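Local atomic coordinates of iron-regulated outer membrane protein (Neisseria meningitidis, PDB entry 4B7O), a protein that imports iron across the outer membrane as a TonB-dependent transporter, probably taking up siderophore-bound iron as its family generally does. Residues Val490-Gln493 and Ser499-Ser502; Thr108-Gly113 and Asn539-Phe544; Ala162-Ile167 and Phe558-Lys563; Ser370-Ala373 and Leu377-Tyr380; Ser116-Val121 and Ala507-Arg512. All blocks are in the same frame, centred on the assembly; numbering follows the deposited sequence.

Contact 1: residues Val490-Gln493 and Ser499-Ser502; sequences VIWQ and SFSS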
# COMPACT_ATOMS: atom_id res chain seq x y z
N VAL A 490 15.26 -18.97 9.46
CA VAL A 490 14.98 -19.95 10.50
C VAL A 490 14.06 -19.36 11.55
O VAL A 490 14.11 -18.18 11.80
CB VAL A 490 16.26 -20.52 11.13
CG1 VAL A 490 17.25 -20.97 10.05
CG2 VAL A 490 16.95 -19.48 12.04
N ILE A 491 13.20 -20.16 12.15
CA ILE A 491 12.58 -19.72 13.36
C ILE A 491 12.95 -20.68 14.45
O ILE A 491 12.79 -21.85 14.26
CB ILE A 491 11.07 -19.59 13.22
CG1 ILE A 491 10.78 -18.37 12.35
CG2 ILE A 491 10.39 -19.42 14.57
CD1 ILE A 491 9.64 -18.60 11.36
N TRP A 492 13.44 -20.16 15.57
CA TRP A 492 13.88 -20.96 16.73
C TRP A 492 12.99 -20.68 17.87
O TRP A 492 12.96 -19.57 18.41
CB TRP A 492 15.34 -20.60 17.09
CG TRP A 492 15.91 -21.21 18.36
CD1 TRP A 492 16.73 -20.59 19.29
CD2 TRP A 492 15.71 -22.58 18.90
NE1 TRP A 492 17.07 -21.45 20.31
CE2 TRP A 492 16.50 -22.66 20.12
CE3 TRP A 492 15.04 -23.71 18.47
CZ2 TRP A 492 16.57 -23.83 20.90
CZ3 TRP A 492 15.12 -24.88 19.24
CH2 TRP A 492 15.89 -24.94 20.43
N GLN A 493 12.21 -21.67 18.27
CA GLN A 493 11.40 -21.51 19.45
C GLN A 493 11.83 -22.41 20.64
O GLN A 493 11.35 -23.52 20.77
CB GLN A 493 9.96 -21.75 19.04
CG GLN A 493 9.04 -21.49 20.20
CD GLN A 493 7.73 -20.82 19.80
OE1 GLN A 493 7.27 -20.86 18.61
NE2 GLN A 493 7.11 -20.20 20.81
N SER A 499 10.43 -16.60 20.84
CA SER A 499 10.89 -17.09 19.57
C SER A 499 12.00 -16.16 19.01
O SER A 499 12.06 -15.01 19.38
CB SER A 499 9.68 -17.33 18.63
OG SER A 499 9.42 -16.20 17.88
N PHE A 500 12.91 -16.72 18.23
CA PHE A 500 13.98 -15.95 17.63
C PHE A 500 14.03 -16.22 16.17
O PHE A 500 13.75 -17.33 15.76
CB PHE A 500 15.29 -16.31 18.31
CG PHE A 500 15.31 -15.97 19.81
CD1 PHE A 500 15.72 -14.71 20.25
CD2 PHE A 500 14.92 -16.90 20.75
CE1 PHE A 500 15.75 -14.40 21.62
CE2 PHE A 500 14.91 -16.60 22.11
CZ PHE A 500 15.34 -15.37 22.55
N SER A 501 14.36 -15.23 15.35
CA SER A 501 14.25 -15.44 13.88
C SER A 501 15.31 -14.78 13.04
O SER A 501 15.91 -13.83 13.47
CB SER A 501 12.90 -15.02 13.34
OG SER A 501 12.70 -13.61 13.49
N SER A 502 15.56 -15.31 11.86
CA SER A 502 16.39 -14.58 10.93
C SER A 502 16.06 -15.00 9.54
O SER A 502 15.45 -16.00 9.35
CB SER A 502 17.87 -14.73 11.22
OG SER A 502 18.18 -16.09 11.41
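Val490, Trp492, Phe500 and Ser502 make the hydrogen-bonded pairs of an antiparallel beta hairpin in the transmembrane barrel, formed by strands 478-493 and 498-509. The short connection is consistent with the tight periplasmic turns usual in TonB-dependent transporters. Val490 pairs with Ser502, and Trp492 with Phe500. In the second pair Trp492 N gives an almost straight bond of 2.9 Å (177°) to Phe500 O, and Phe500 N returns one to Trp492 O. The first pair is slightly longer, with Ser502 N lying 3.2 Å from Val490 O. Between them Ile491 and Ser501 form a non-hydrogen-bonded pair, where Ser501 CA makes a bent C-H...O contact with Val490 O at 3.4 Å.

Trp492 and Phe500 share one face of the sheet with Val490 and Ser502. With the indole swung to the side of its carbonyl carbon (chi1 173°), Trp492 CD1 meets Phe500 CD2 loosely at 4.4 Å. Phe500 also meets the ring of Trp498 nearly parallel. Ile491 and Ser501 occupy the other face, where Ile491 packs on Arg62 and Ser501 on Gln63. Gln493 OE1 accepts a hydrogen bond from Arg62, while Gln493 CD rests 4.2 Å from Ser499 CB.

Contact 2: residues Thr108-Gly113 and Asn539-Phe544; sequences TLRGMG and NTEIGF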
# COMPACT_ATOMS: atom_id res chain seq x y z
N THR A 108 5.05 5.02 3.13
CA THR A 108 6.34 4.40 3.24
C THR A 108 6.37 3.35 4.32
O THR A 108 5.66 3.40 5.33
CB THR A 108 7.48 5.42 3.44
OG1 THR A 108 7.25 6.15 4.64
CG2 THR A 108 7.49 6.38 2.29
N LEU A 109 7.20 2.38 4.08
CA LEU A 109 7.32 1.23 4.91
C LEU A 109 8.81 1.12 5.10
O LEU A 109 9.54 0.98 4.10
CB LEU A 109 6.79 0.03 4.18
CG LEU A 109 6.84 -1.31 4.90
CD1 LEU A 109 6.05 -1.21 6.22
CD2 LEU A 109 6.28 -2.38 3.96
N ARG A 110 9.26 1.26 6.36
CA ARG A 110 10.69 1.33 6.64
C ARG A 110 11.38 2.34 5.76
O ARG A 110 12.50 2.12 5.33
CB ARG A 110 11.35 -0.03 6.41
CG ARG A 110 11.14 -1.02 7.54
CD ARG A 110 11.59 -2.44 7.17
NE ARG A 110 11.40 -3.34 8.34
CZ ARG A 110 11.70 -4.62 8.38
NH1 ARG A 110 12.19 -5.22 7.29
NH2 ARG A 110 11.48 -5.31 9.49
N GLY A 111 10.70 3.45 5.51
CA GLY A 111 11.23 4.51 4.64
C GLY A 111 11.13 4.25 3.14
O GLY A 111 11.53 5.08 2.36
N MET A 112 10.63 3.09 2.72
CA MET A 112 10.62 2.81 1.28
C MET A 112 9.24 3.08 0.81
O MET A 112 8.28 2.80 1.55
CB MET A 112 11.01 1.39 0.98
CG MET A 112 12.38 1.01 1.48
SD MET A 112 13.69 1.96 0.65
CE MET A 112 13.62 1.30 -0.99
N GLY A 113 9.13 3.70 -0.36
CA GLY A 113 7.81 4.19 -0.83
C GLY A 113 7.06 3.21 -1.73
O GLY A 113 7.53 2.07 -1.98
N ASN A 539 17.81 -9.04 1.37
CA ASN A 539 17.34 -8.59 2.66
C ASN A 539 17.76 -9.54 3.78
O ASN A 539 17.40 -10.69 3.79
CB ASN A 539 15.80 -8.41 2.64
CG ASN A 539 15.25 -7.70 3.87
OD1 ASN A 539 15.42 -6.52 4.03
ND2 ASN A 539 14.56 -8.45 4.74
N THR A 540 18.50 -9.04 4.76
CA THR A 540 18.78 -9.87 5.90
C THR A 540 18.29 -9.28 7.18
O THR A 540 18.47 -8.10 7.45
CB THR A 540 20.24 -10.35 5.93
OG1 THR A 540 20.75 -10.34 7.28
CG2 THR A 540 21.07 -9.53 5.09
N GLU A 541 17.59 -10.07 7.96
CA GLU A 541 17.15 -9.57 9.27
C GLU A 541 17.15 -10.49 10.48
O GLU A 541 16.96 -11.69 10.34
CB GLU A 541 15.80 -8.85 9.20
CG GLU A 541 14.66 -9.45 8.41
CD GLU A 541 13.56 -8.37 8.23
OE1 GLU A 541 12.96 -7.90 9.24
OE2 GLU A 541 13.29 -8.00 7.06
N ILE A 542 17.31 -9.93 11.67
CA ILE A 542 17.13 -10.76 12.86
C ILE A 542 15.89 -10.29 13.61
O ILE A 542 15.51 -9.13 13.51
CB ILE A 542 18.42 -10.78 13.69
CG1 ILE A 542 18.92 -9.36 13.89
CG2 ILE A 542 19.56 -11.51 12.91
CD1 ILE A 542 19.98 -9.34 14.96
N GLY A 543 15.22 -11.17 14.35
CA GLY A 543 14.11 -10.68 15.16
C GLY A 543 13.91 -11.56 16.35
O GLY A 543 14.61 -12.53 16.47
N PHE A 544 12.96 -11.23 17.20
CA PHE A 544 12.61 -12.02 18.37
C PHE A 544 11.16 -11.67 18.73
O PHE A 544 10.61 -10.60 18.35
CB PHE A 544 13.60 -11.72 19.57
CG PHE A 544 13.25 -10.50 20.27
CD1 PHE A 544 12.31 -10.53 21.25
CD2 PHE A 544 13.73 -9.28 19.83
CE1 PHE A 544 11.87 -9.33 21.84
CE2 PHE A 544 13.32 -8.09 20.42
CZ PHE A 544 12.38 -8.12 21.42
O HOH W 1 13.57 -4.32 4.97
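Arg110 meets Glu541 end-on, with two nitrogens gripping two oxygens. Arg110 NH1 donates to Glu541 OE2 at 3.0 Å, and Arg110 NH2 donates to Glu541 OE1 at the same 3.0 Å. Both oxygens are approached on their syn sides, close to the guanidinium plane, yet the guanidinium and carboxylate planes are twisted 35° apart. Glu541 OE2 takes a further bond at 2.7 Å from Asn539 ND2, which reaches its anti lone pair. Lys66 adds a salt bridge to Glu541 OE2, and Glu593 a second acid to Arg110 NH2. With so many donors around it, the Glu541 carboxylate would be expected to stay ionised. A water accepts from Arg110 NH1 at 2.8 Å and donates to Asn539 OD1, so both ends of the Asn539 amide are engaged.

These buried charges join the plug to the barrel wall: Arg110 belongs to the plug, Glu541 to strand 535-547. The arginine stands on a type I' turn from Leu109 to Met112, a two-residue hairpin closed by Leu109 N to Met112 O (2.8 Å) and Met112 N to Leu109 O (2.7 Å). From that turn its chain runs extended from CG to NE, passing Phe558, and carries the guanidinium to the wall. The turn itself is tied to the barrel where Asn589 ND2 bonds to Arg110 O.

Contact 3: residues Ala162-Ile167 and Phe558-Lys563; sequences ATNGAI and FWQTIK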
# COMPACT_ATOMS: atom_id res chain seq x y z
N ALA A 162 8.61 -8.89 -4.58
CA ALA A 162 8.58 -8.76 -3.14
C ALA A 162 9.86 -8.27 -2.59
O ALA A 162 10.46 -9.01 -1.84
CB ALA A 162 8.25 -10.09 -2.52
N THR A 163 10.29 -7.05 -2.96
CA THR A 163 11.63 -6.54 -2.61
C THR A 163 11.63 -5.83 -1.30
O THR A 163 12.60 -5.84 -0.58
CB THR A 163 12.24 -5.53 -3.63
OG1 THR A 163 11.29 -4.52 -4.02
CG2 THR A 163 12.72 -6.25 -4.83
N ASN A 164 10.56 -5.10 -1.06
CA ASN A 164 10.33 -4.44 0.19
C ASN A 164 8.98 -4.96 0.58
O ASN A 164 8.47 -5.90 -0.03
CB ASN A 164 10.32 -2.95 0.02
CG ASN A 164 11.71 -2.39 -0.16
OD1 ASN A 164 12.57 -2.51 0.73
ND2 ASN A 164 11.96 -1.78 -1.32
N GLY A 165 8.35 -4.45 1.60
CA GLY A 165 7.13 -5.18 1.94
C GLY A 165 5.85 -4.91 1.13
O GLY A 165 5.86 -4.48 -0.04
N ALA A 166 4.74 -5.22 1.79
CA ALA A 166 3.49 -5.05 1.20
C ALA A 166 2.48 -4.81 2.32
O ALA A 166 2.60 -5.41 3.37
CB ALA A 166 3.16 -6.30 0.40
N ILE A 167 1.48 -3.95 2.13
CA ILE A 167 0.32 -4.00 2.98
C ILE A 167 -0.59 -5.07 2.37
O ILE A 167 -0.76 -5.13 1.16
CB ILE A 167 -0.39 -2.65 2.96
CG1 ILE A 167 0.63 -1.51 3.11
CG2 ILE A 167 -1.46 -2.57 4.02
CD1 ILE A 167 0.97 -1.14 4.52
N PHE A 558 17.11 -4.89 10.41
CA PHE A 558 17.14 -5.35 9.03
C PHE A 558 18.22 -4.65 8.25
O PHE A 558 18.58 -3.55 8.58
CB PHE A 558 15.79 -5.13 8.32
CG PHE A 558 15.36 -3.71 8.33
CD1 PHE A 558 15.82 -2.85 7.34
CD2 PHE A 558 14.57 -3.23 9.37
CE1 PHE A 558 15.45 -1.51 7.33
CE2 PHE A 558 14.21 -1.89 9.40
CZ PHE A 558 14.65 -1.03 8.38
N TRP A 559 18.75 -5.31 7.25
CA TRP A 559 19.70 -4.65 6.37
C TRP A 559 19.34 -4.98 4.98
O TRP A 559 19.05 -6.16 4.67
CB TRP A 559 21.05 -5.20 6.58
CG TRP A 559 21.64 -4.96 7.93
CD1 TRP A 559 22.51 -3.97 8.28
CD2 TRP A 559 21.47 -5.79 9.13
NE1 TRP A 559 22.88 -4.09 9.58
CE2 TRP A 559 22.31 -5.18 10.14
CE3 TRP A 559 20.73 -6.93 9.43
CZ2 TRP A 559 22.42 -5.71 11.42
CZ3 TRP A 559 20.83 -7.47 10.72
CH2 TRP A 559 21.64 -6.85 11.70
N GLN A 560 19.35 -3.99 4.11
CA GLN A 560 18.94 -4.30 2.79
C GLN A 560 19.75 -3.61 1.78
O GLN A 560 20.10 -2.46 1.94
CB GLN A 560 17.48 -4.02 2.60
CG GLN A 560 16.85 -4.97 1.56
CD GLN A 560 15.69 -4.28 0.96
OE1 GLN A 560 14.68 -4.89 0.62
NE2 GLN A 560 15.79 -2.94 0.90
N THR A 561 20.10 -4.36 0.76
CA THR A 561 20.76 -3.83 -0.41
C THR A 561 19.90 -4.09 -1.65
O THR A 561 19.41 -5.21 -1.88
CB THR A 561 22.12 -4.52 -0.61
OG1 THR A 561 22.80 -4.48 0.62
CG2 THR A 561 23.00 -3.75 -1.65
N ILE A 562 19.73 -3.04 -2.44
CA ILE A 562 19.05 -3.23 -3.73
C ILE A 562 20.00 -2.80 -4.83
O ILE A 562 20.46 -1.63 -4.90
CB ILE A 562 17.70 -2.52 -3.79
CG1 ILE A 562 16.82 -3.05 -2.67
CG2 ILE A 562 16.95 -2.92 -5.04
CD1 ILE A 562 15.61 -2.19 -2.36
N LYS A 563 20.35 -3.76 -5.66
CA LYS A 563 21.19 -3.50 -6.83
C LYS A 563 20.33 -3.23 -8.07
O LYS A 563 19.21 -3.75 -8.22
CB LYS A 563 22.13 -4.68 -7.13
CG LYS A 563 22.98 -5.09 -5.94
CD LYS A 563 24.46 -5.17 -6.31
CE LYS A 563 25.29 -5.78 -5.18
NZ LYS A 563 24.98 -7.25 -5.05
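Gln560 reaches toward Thr163 and Asn164 on a chain that leaves roughly opposite its backbone N (chi1 -150°) and stays extended beyond CG. This brings a wall amide to a plug loop although the CA atoms of Asn164 and Gln560 are 9.0 Å apart. Asn164 answers with its CG turned away from its own carbonyl carbon (chi1 -75°), a torsion that brings the end of the side chain closer to the barrel than its root. The two amides do not stack flat: their planes stand 56° apart, and the side chains run obliquely to one another. Gln560 CD lies 3.6 Å from Asn164 OD1 and 3.8 Å from Thr163 O, so two oxygens of the loop gather about a single amide group.

Ile562, two residues farther along the same strand and on the same side, supplies the apolar part. Its CD1 touches Asn164 ND2 at 3.8 Å, laying a methyl beside the amide nitrogen. Within the wall, Gln560 packs on Asn539 and Ile562 on Ala537, both from the neighbouring strand 535-547; Thr163 too touches Ala537. Asn164 also rests against Met112 and Ser116 of the plug. A buried plug loop leading into strand 166-171 is thus fitted against the inner wall of the barrel, the packing of plug in barrel that characterises TonB-dependent transporters.

Contact 4: residues Ser370-Ala373 and Leu377-Tyr380; sequences SRLA and LLKY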
# COMPACT_ATOMS: atom_id res chain seq x y z
N SER A 370 2.78 -29.83 -0.98
CA SER A 370 2.90 -31.28 -0.70
C SER A 370 3.82 -31.58 0.53
O SER A 370 5.01 -31.16 0.59
CB SER A 370 3.40 -32.07 -1.91
OG SER A 370 3.53 -31.27 -3.06
N ARG A 371 3.23 -32.28 1.49
CA ARG A 371 3.88 -32.88 2.63
C ARG A 371 4.91 -33.95 2.21
O ARG A 371 4.61 -34.86 1.44
CB ARG A 371 2.79 -33.51 3.50
CG ARG A 371 3.32 -34.17 4.74
CD ARG A 371 2.61 -33.65 5.97
NE ARG A 371 2.86 -32.22 6.16
CZ ARG A 371 2.14 -31.42 6.94
NH1 ARG A 371 1.10 -31.90 7.62
NH2 ARG A 371 2.46 -30.12 7.01
N LEU A 372 6.12 -33.83 2.71
CA LEU A 372 7.15 -34.79 2.42
C LEU A 372 7.39 -35.71 3.59
O LEU A 372 7.77 -36.86 3.40
CB LEU A 372 8.42 -34.08 2.05
CG LEU A 372 8.49 -33.84 0.55
CD1 LEU A 372 7.12 -33.70 -0.12
CD2 LEU A 372 9.40 -32.66 0.29
N ALA A 373 7.18 -35.23 4.80
CA ALA A 373 7.35 -36.06 5.99
C ALA A 373 6.49 -35.36 7.01
O ALA A 373 5.93 -34.31 6.71
CB ALA A 373 8.81 -36.09 6.44
N LEU A 377 7.19 -29.55 4.82
CA LEU A 377 6.23 -29.17 3.79
C LEU A 377 7.04 -28.65 2.64
O LEU A 377 8.09 -28.03 2.85
CB LEU A 377 5.28 -28.09 4.33
CG LEU A 377 4.06 -27.67 3.48
CD1 LEU A 377 3.02 -28.80 3.36
CD2 LEU A 377 3.39 -26.42 4.04
N LEU A 378 6.60 -28.94 1.42
CA LEU A 378 7.24 -28.44 0.23
C LEU A 378 6.22 -27.51 -0.45
O LEU A 378 5.03 -27.88 -0.58
CB LEU A 378 7.54 -29.60 -0.71
CG LEU A 378 8.42 -29.32 -1.94
CD1 LEU A 378 9.64 -28.44 -1.65
CD2 LEU A 378 8.90 -30.62 -2.57
N LYS A 379 6.64 -26.31 -0.84
CA LYS A 379 5.69 -25.40 -1.52
C LYS A 379 6.23 -25.08 -2.87
O LYS A 379 7.45 -24.88 -3.03
CB LYS A 379 5.53 -24.06 -0.79
CG LYS A 379 4.78 -24.08 0.53
CD LYS A 379 5.11 -22.80 1.28
CE LYS A 379 3.95 -21.82 1.40
NZ LYS A 379 2.78 -22.54 1.96
N TYR A 380 5.34 -25.03 -3.87
CA TYR A 380 5.76 -24.62 -5.20
C TYR A 380 4.53 -24.00 -5.86
O TYR A 380 3.37 -24.32 -5.52
CB TYR A 380 6.32 -25.83 -6.00
CG TYR A 380 5.37 -27.02 -5.88
CD1 TYR A 380 5.29 -27.72 -4.71
CD2 TYR A 380 4.49 -27.39 -6.94
CE1 TYR A 380 4.43 -28.80 -4.55
CE2 TYR A 380 3.59 -28.46 -6.78
CZ TYR A 380 3.58 -29.16 -5.58
OH TYR A 380 2.71 -30.20 -5.34
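Ser370 and Leu378 form an antiparallel hydrogen-bonded pair between segments whose axes approach to 4.7 Å, their directions 148° apart, with Arg371 and Leu377 following as a non-hydrogen-bonded pair. Ser370 N donates to Leu378 O at 3.0 Å. Leu378 N returns a bond of 2.9 Å to Ser370 O. Toward the turn the regular pairing gives way to a classic beta bulge, in which Leu372 and Ala373 both face Thr376.

Ser370 is the buried member of this otherwise surface contact. Ser370 OG accepts a short hydrogen bond, 2.6 Å, from Tyr380 OH and lies at the edge of the tyrosine ring, in its plane. Tyr380 carries its ring between backbone N and carbonyl carbon (chi1 48°), a torsion that lets the phenol reach across to the neighbouring strand, where its OH meets Ser370. The adjoining Leu372 and Leu378 bring CD2 to CD2 at 3.5 Å. On the other face of the hairpin, Leu377 CD1 lies 3.9 Å from Arg371 NH2, the two side chains crossing at about a right angle; Arg371 NE also has a long, weak ion pair with Glu324.

The pair closes the hairpin of strands 355-373 and 376-391 in the barrel, with a short turn like the periplasmic turns of this family. Strand 323-339 lies beyond the first strand and strand 441-455 beyond the second; Leu378 packs on Ile449 of the latter, while the Tyr380 ring lies nearly parallel to that of Phe368 within the hairpin.

Contact 5: residues Ser116-Val121 and Ala507-Arg512; sequences SVDIKV and ASRSPR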
# COMPACT_ATOMS: atom_id res chain seq x y z
N SER A 116 8.14 0.57 -4.31
CA SER A 116 8.59 -0.80 -4.01
C SER A 116 7.63 -1.53 -3.09
O SER A 116 7.73 -2.75 -2.96
CB SER A 116 9.99 -0.85 -3.36
OG SER A 116 10.52 0.45 -3.11
N VAL A 117 6.75 -0.81 -2.40
CA VAL A 117 5.82 -1.55 -1.53
C VAL A 117 4.44 -1.65 -2.12
O VAL A 117 3.86 -0.67 -2.47
CB VAL A 117 5.91 -1.14 -0.06
CG1 VAL A 117 6.67 0.16 0.11
CG2 VAL A 117 4.59 -1.18 0.72
N ASP A 118 3.94 -2.87 -2.27
CA ASP A 118 2.64 -3.09 -2.87
C ASP A 118 1.57 -2.98 -1.83
O ASP A 118 1.87 -2.99 -0.65
CB ASP A 118 2.61 -4.44 -3.54
CG ASP A 118 3.62 -4.53 -4.70
OD1 ASP A 118 3.80 -3.53 -5.46
OD2 ASP A 118 4.27 -5.58 -4.81
N ILE A 119 0.33 -2.85 -2.27
CA ILE A 119 -0.81 -2.98 -1.42
C ILE A 119 -1.57 -4.08 -2.04
O ILE A 119 -1.99 -3.96 -3.17
CB ILE A 119 -1.72 -1.73 -1.47
CG1 ILE A 119 -0.94 -0.48 -1.07
CG2 ILE A 119 -2.92 -1.92 -0.54
CD1 ILE A 119 -1.89 0.64 -0.72
N LYS A 120 -1.77 -5.17 -1.32
CA LYS A 120 -2.32 -6.34 -1.96
C LYS A 120 -3.67 -6.52 -1.38
O LYS A 120 -3.83 -6.54 -0.14
CB LYS A 120 -1.48 -7.58 -1.65
CG LYS A 120 0.00 -7.41 -1.95
CD LYS A 120 0.66 -8.80 -2.01
CE LYS A 120 2.16 -8.66 -2.21
NZ LYS A 120 2.86 -9.91 -2.69
N VAL A 121 -4.67 -6.64 -2.24
CA VAL A 121 -5.96 -6.95 -1.69
C VAL A 121 -6.49 -8.15 -2.37
O VAL A 121 -6.48 -8.20 -3.59
CB VAL A 121 -6.96 -5.73 -1.60
CG1 VAL A 121 -6.34 -4.42 -2.06
CG2 VAL A 121 -8.34 -6.03 -2.22
N ALA A 507 15.18 -11.11 -3.73
CA ALA A 507 13.94 -10.91 -4.55
C ALA A 507 14.19 -9.88 -5.62
O ALA A 507 15.06 -8.98 -5.47
CB ALA A 507 12.71 -10.55 -3.67
N SER A 508 13.46 -10.01 -6.72
CA SER A 508 13.61 -9.01 -7.80
C SER A 508 12.30 -8.33 -8.14
O SER A 508 11.23 -8.92 -8.00
CB SER A 508 14.24 -9.60 -9.06
OG SER A 508 13.63 -10.85 -9.33
N ARG A 509 12.40 -7.10 -8.60
CA ARG A 509 11.27 -6.36 -9.09
C ARG A 509 11.60 -5.80 -10.47
O ARG A 509 12.62 -5.14 -10.64
CB ARG A 509 11.01 -5.22 -8.15
CG ARG A 509 9.57 -4.77 -8.12
CD ARG A 509 9.38 -3.97 -6.84
NE ARG A 509 8.24 -3.09 -6.90
CZ ARG A 509 7.03 -3.47 -6.56
NH1 ARG A 509 6.83 -4.69 -6.12
NH2 ARG A 509 6.04 -2.60 -6.64
N SER A 510 10.75 -6.10 -11.45
CA SER A 510 10.82 -5.56 -12.83
C SER A 510 10.55 -4.09 -12.92
O SER A 510 9.79 -3.54 -12.13
CB SER A 510 9.76 -6.25 -13.69
OG SER A 510 8.46 -6.20 -13.09
N PRO A 511 11.16 -3.41 -13.90
CA PRO A 511 11.03 -1.95 -14.04
C PRO A 511 9.57 -1.60 -14.11
O PRO A 511 8.81 -2.35 -14.70
CB PRO A 511 11.63 -1.68 -15.41
CG PRO A 511 12.36 -2.91 -15.82
CD PRO A 511 12.19 -3.96 -14.79
N ARG A 512 9.17 -0.51 -13.48
CA ARG A 512 7.77 -0.06 -13.62
C ARG A 512 7.58 0.68 -14.93
O ARG A 512 8.45 1.42 -15.37
CB ARG A 512 7.34 0.84 -12.48
CG ARG A 512 8.04 0.54 -11.17
CD ARG A 512 7.87 -0.87 -10.60
NE ARG A 512 8.59 -0.88 -9.30
CZ ARG A 512 9.92 -1.04 -9.14
NH1 ARG A 512 10.74 -1.32 -10.16
NH2 ARG A 512 10.43 -0.96 -7.92
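Asp118 OD1 receives Arg509 NH2 at 2.7 Å, the shorter half of a two-pronged salt bridge; the other half joins Arg509 NH1 to Asp118 OD2 at 3.0 Å. The side chains come from opposite directions, and the guanidinium meets the carboxylate end-on at both syn sides. The fit is not flat, for the planes stand 37° apart. Arg509 sets out with CG on the far side of its CA-CB bond from N (chi1 -152°) and runs extended to NE, which gives it the length to span the gap.

The two Asp118 bonds, together with those from Arg509 NE to Asn115 O and from NH1 to Gly161 O, fix the rotation of the guanidinium. Ser116 packs over one face, its O 3.7 Å above the plane and over the centre, with Ser116 CA 3.7 Å from Arg509 NE. Arg509 CG in turn lies 3.8 Å from the plane of the Arg512 guanidinium, over its centre, while Arg512 NH2 is held by Glu535 and Asn115 O.

This buried ion pair joins plug to wall: Asp118 starts the plug strand 118-121, Arg509 ends the barrel strand 498-509, and their charges meet at the plug-barrel interface of the TonB-dependent transporter fold.

Three long-range contacts open early in the chain, in the plug: contact 2 at residues 108-113, contact 5 at 116-121 and contact 3 at 162-167. The barrel then begins, and the hairpins of contact 4 (370-380) and contact 1 (490-502) each close a short local loop, one after the other, within the spans of all three. Contact 5 closes first at 507-512, then contact 2 at 539-544, then contact 3 at 558-563. Contact 5 therefore lies within contact 2, whereas contact 3 crosses both. Together these three tie the plug to adjoining wall strands 498-509, 535-547 and 551-567; contact 1 touches contact 2 through that wall, while contact 4 stands apart.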